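Local atomic coordinates of Chains: A (Unidentified, PDB entry 6ZM9), a protein that cleaves S-adenosyl methionine as a phage-encoded SAM lyase, with S-methyl-5'-thioadenosine bound as the probable product. Residues 81-84 and 85-88; 95-98 and 99-103. One frame throughout, in Å; residues are numbered along the deposited sequence.

In the fold
Interactions 1 and 2 sit at the two ends of one helix, 84-101, and both are local contacts between neighbouring turns. Their centres lie 21 Å apart and their nearest atoms about 8 Å, so they do not touch. Interaction 1, at the surface, starts the helix: a serine hydroxyl and a water satisfy backbone N-H groups, while leucine and phenylalanine pack beside them. Interaction 2 is partly buried and ends the helix with a residue of positive phi. Its chemistry is more strongly charged: acidic side chains crowd together and an arginine holds a phosphate, while L98 and F102 turn toward helix 29-43.

Interaction 1 (81-84 and 85-88); sequences GLSK and EDFT
The F87 ring meets L82 at its edge: methyl CD1 of L82 lies near the ring plane, 4.3 Å from F87 CD1. The other methyl, L82 CD2, sits 3.7 Å from OD2 of the D86 carboxylate, so one branch of L82 meets the ring edge while the other lies closer to the acid. Nearer the backbone, the CB atoms of L82 and F87 approach to 4.2 Å. F87 starts toward L82 but carries its ring away from the turn, inward to A13 of strand 11-21, and its side chain ends about 8 Å from bound 5'-deoxy-5'-methylthioadenosine. L82 also packs on I45.

S83 is the N-cap of helix 84-101, and L82 and F87, placed just before the cap and four residues beyond it, form a hydrophobic staple. With chi1 at 72°, S83 OG is folded between its own backbone N and carbonyl carbon, over the first turn, where it accepts from D86 N at 3.0 Å. The return half of a capping box is made through water here: S83 N donates to a water molecule, which donates in turn to D86 OD2. The other oxygen of this carboxylate, OD1, forms a salt bridge with K90 one turn on, so that both oxygens of the group are held.

The S83 carbonyl opens the helical bonding, with F87 N 2.9 Å from S83 O and the N-H pointing almost straight at it (175°). K84 O is gripped twice, by the backbone N-H of T88 and by its hydroxyl, with T88 OG1 2.8 Å from K84 O; the two donors arrive from opposite faces of the carbonyl plane. Beyond CG the K84 side chain leads away from the turn, and its NZ is hydrogen-bonded to Q118 OE1.

Interaction 2 (95-98 and 99-103); sequences GKEL and REDFK. With PO4 (phosphate ion), chain B.
The last turns of helix 84-101 close in a Schellman motif, and the residues that lead into it, L98 with F102 and E97 with D101, meet one turn apart. F102 N donates to L98 O at 3.0 Å, and the side chains of this pair run alongside each other in the same direction. Methyl CD2 of L98 comes to the edge of the F102 ring, in its plane, 3.9 Å from F102 CE2. Both side chains reach D35 on helix 29-43, and the F102 ring packs edge-to-face with Y27.

Acids gather on another side. E97 bends at chi2 (63°), bringing its carboxylate alongside the next turn, until E97 OE2 lies 2.5 Å from D101 OD1, with the two carboxylate planes 42° apart. At so short a separation one of the two groups probably holds a proton, and E100 OE2, 3.6 Å from E97 OE2, adds to the negative charge that would favour this.

R99 reaches a phosphate ion, probably from the crystallisation liquor, which lies at the edge of the guanidinium with P in its plane and also rests against CG of E100. R99 NH1 donates to phosphate O1 at 3.0 Å and R99 NH2 to phosphate O3 at 2.7 Å, a two-pronged grip; W127 NE1 gives the phosphate a further hydrogen bond. R99 NH1 also bonds to Q104 O, across the helix end. There K103, with its positive phi, turns the chain: K103 N bonds to E100 O, and Q104 N to R99 O, the paired backbone bonds characteristic of a Schellman C-cap.

Interaction 1 (81-84 and 85-88)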
# COMPACT_ATOMS: atom_id res chain seq x y z
N GLY A 81 -4.73 19.50 -7.92
CA GLY A 81 -5.14 19.54 -9.31
C GLY A 81 -4.06 20.02 -10.25
O GLY A 81 -4.30 20.90 -11.09
N LEU A 82 -2.86 19.46 -10.13
CA LEU A 82 -1.76 19.85 -10.99
C LEU A 82 -1.92 19.21 -12.36
O LEU A 82 -2.62 18.21 -12.54
CB LEU A 82 -0.43 19.40 -10.39
CG LEU A 82 -0.09 19.89 -8.98
CD1 LEU A 82 1.31 19.36 -8.59
CD2 LEU A 82 -0.19 21.40 -8.88
N SER A 83 -1.25 19.80 -13.34
CA SER A 83 -1.17 19.18 -14.64
C SER A 83 -0.32 17.93 -14.56
O SER A 83 0.51 17.75 -13.66
CB SER A 83 -0.55 20.15 -15.64
OG SER A 83 0.85 20.31 -15.39
N LYS A 84 -0.47 17.05 -15.54
CA LYS A 84 0.31 15.80 -15.64
C LYS A 84 1.81 16.13 -15.63
O LYS A 84 2.54 15.49 -14.89
CB LYS A 84 -0.08 15.04 -16.90
CG LYS A 84 0.61 13.70 -17.09
CD LYS A 84 0.09 12.95 -18.29
CE LYS A 84 -0.01 11.47 -18.05
NZ LYS A 84 0.04 10.69 -19.31
N GLU A 85 2.24 17.10 -16.44
CA GLU A 85 3.66 17.44 -16.55
C GLU A 85 4.19 18.04 -15.25
O GLU A 85 5.30 17.72 -14.82
CB GLU A 85 3.86 18.40 -17.72
CG GLU A 85 5.17 19.19 -17.71
CD GLU A 85 5.32 20.12 -18.91
OE1 GLU A 85 4.65 19.89 -19.94
OE2 GLU A 85 6.11 21.09 -18.81
N ASP A 86 3.40 18.90 -14.62
CA ASP A 86 3.79 19.55 -13.34
C ASP A 86 3.92 18.49 -12.25
O ASP A 86 4.94 18.44 -11.59
CB ASP A 86 2.79 20.63 -12.95
CG ASP A 86 3.28 21.48 -11.81
OD1 ASP A 86 4.46 21.41 -11.51
OD2 ASP A 86 2.47 22.20 -11.25
N PHE A 87 2.91 17.66 -12.06
CA PHE A 87 2.97 16.62 -11.04
C PHE A 87 4.13 15.67 -11.31
O PHE A 87 4.90 15.33 -10.40
CB PHE A 87 1.66 15.86 -11.00
CG PHE A 87 1.61 14.78 -9.95
CD1 PHE A 87 1.37 15.10 -8.64
CD2 PHE A 87 1.84 13.46 -10.28
CE1 PHE A 87 1.35 14.12 -7.66
CE2 PHE A 87 1.80 12.47 -9.31
CZ PHE A 87 1.56 12.81 -7.99
N THR A 88 4.23 15.18 -12.54
CA THR A 88 5.27 14.21 -12.87
C THR A 88 6.65 14.80 -12.62
O THR A 88 7.53 14.13 -12.05
CB THR A 88 5.12 13.77 -14.33
OG1 THR A 88 3.87 13.08 -14.50
CG2 THR A 88 6.25 12.85 -14.74
O HOH W 1 -0.03 22.39 -12.65

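Interaction 2 (95-98 and 99-103)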
# COMPACT_ATOMS: atom_id res chain seq x y z
N GLY A 95 12.07 12.24 -6.14
CA GLY A 95 12.76 10.96 -6.13
C GLY A 95 14.25 11.09 -6.36
O GLY A 95 15.05 10.41 -5.71
N LYS A 96 14.65 11.96 -7.30
CA LYS A 96 16.07 12.15 -7.58
C LYS A 96 16.79 12.73 -6.38
O LYS A 96 17.90 12.30 -6.05
CB LYS A 96 16.26 13.07 -8.79
CG LYS A 96 15.97 12.39 -10.09
CD LYS A 96 16.46 13.23 -11.26
CE LYS A 96 17.07 12.33 -12.35
NZ LYS A 96 18.34 12.86 -12.94
N GLU A 97 16.16 13.67 -5.66
CA GLU A 97 16.83 14.24 -4.50
C GLU A 97 16.87 13.25 -3.34
O GLU A 97 17.87 13.18 -2.62
CB GLU A 97 16.19 15.55 -4.08
CG GLU A 97 17.03 16.29 -3.03
CD GLU A 97 18.41 16.70 -3.53
OE1 GLU A 97 18.49 17.35 -4.60
OE2 GLU A 97 19.44 16.38 -2.87
N LEU A 98 15.80 12.47 -3.14
CA LEU A 98 15.84 11.43 -2.10
C LEU A 98 16.96 10.43 -2.36
O LEU A 98 17.62 9.99 -1.42
CB LEU A 98 14.49 10.71 -2.02
CG LEU A 98 13.36 11.54 -1.40
CD1 LEU A 98 12.03 10.86 -1.66
CD2 LEU A 98 13.57 11.81 0.08
N ARG A 99 17.17 10.06 -3.63
CA ARG A 99 18.25 9.12 -3.93
C ARG A 99 19.59 9.67 -3.46
O ARG A 99 20.39 8.95 -2.85
CB ARG A 99 18.31 8.79 -5.42
CG ARG A 99 19.30 7.64 -5.72
CD ARG A 99 20.16 7.82 -6.95
NE ARG A 99 20.92 9.07 -6.96
CZ ARG A 99 22.04 9.30 -6.28
NH1 ARG A 99 22.59 8.38 -5.50
NH2 ARG A 99 22.62 10.49 -6.38
N GLU A 100 19.87 10.93 -3.79
CA GLU A 100 21.12 11.56 -3.36
C GLU A 100 21.18 11.65 -1.84
O GLU A 100 22.20 11.32 -1.21
CB GLU A 100 21.22 12.96 -3.95
CG GLU A 100 22.39 13.75 -3.34
CD GLU A 100 22.56 15.15 -3.89
OE1 GLU A 100 22.23 15.39 -5.07
OE2 GLU A 100 23.05 16.04 -3.15
N ASP A 101 20.10 12.15 -1.22
CA ASP A 101 20.15 12.47 0.20
C ASP A 101 20.38 11.23 1.05
O ASP A 101 20.95 11.32 2.14
CB ASP A 101 18.86 13.16 0.63
CG ASP A 101 18.66 14.52 -0.04
OD1 ASP A 101 19.52 14.94 -0.84
OD2 ASP A 101 17.62 15.14 0.23
N PHE A 102 19.89 10.08 0.59
CA PHE A 102 20.03 8.83 1.32
C PHE A 102 21.09 7.92 0.70
O PHE A 102 21.21 6.76 1.12
CB PHE A 102 18.66 8.20 1.53
CG PHE A 102 17.80 9.04 2.44
CD1 PHE A 102 18.07 9.08 3.79
CD2 PHE A 102 16.84 9.89 1.93
CE1 PHE A 102 17.35 9.90 4.63
CE2 PHE A 102 16.11 10.73 2.78
CZ PHE A 102 16.37 10.73 4.13
N LYS A 103 21.91 8.45 -0.20
CA LYS A 103 23.08 7.74 -0.71
C LYS A 103 22.71 6.40 -1.34
O LYS A 103 23.42 5.41 -1.19
CB LYS A 103 24.14 7.56 0.38
CG LYS A 103 24.63 8.87 0.96
CD LYS A 103 25.71 8.61 2.00
CE LYS A 103 26.28 9.86 2.60
NZ LYS A 103 27.32 9.48 3.61
P PO4 B . 25.25 10.48 -3.71
O1 PO4 B . 25.25 9.07 -4.27
O2 PO4 B . 26.71 10.88 -3.62
O3 PO4 B . 24.50 11.38 -4.65
O4 PO4 B . 24.59 10.50 -2.34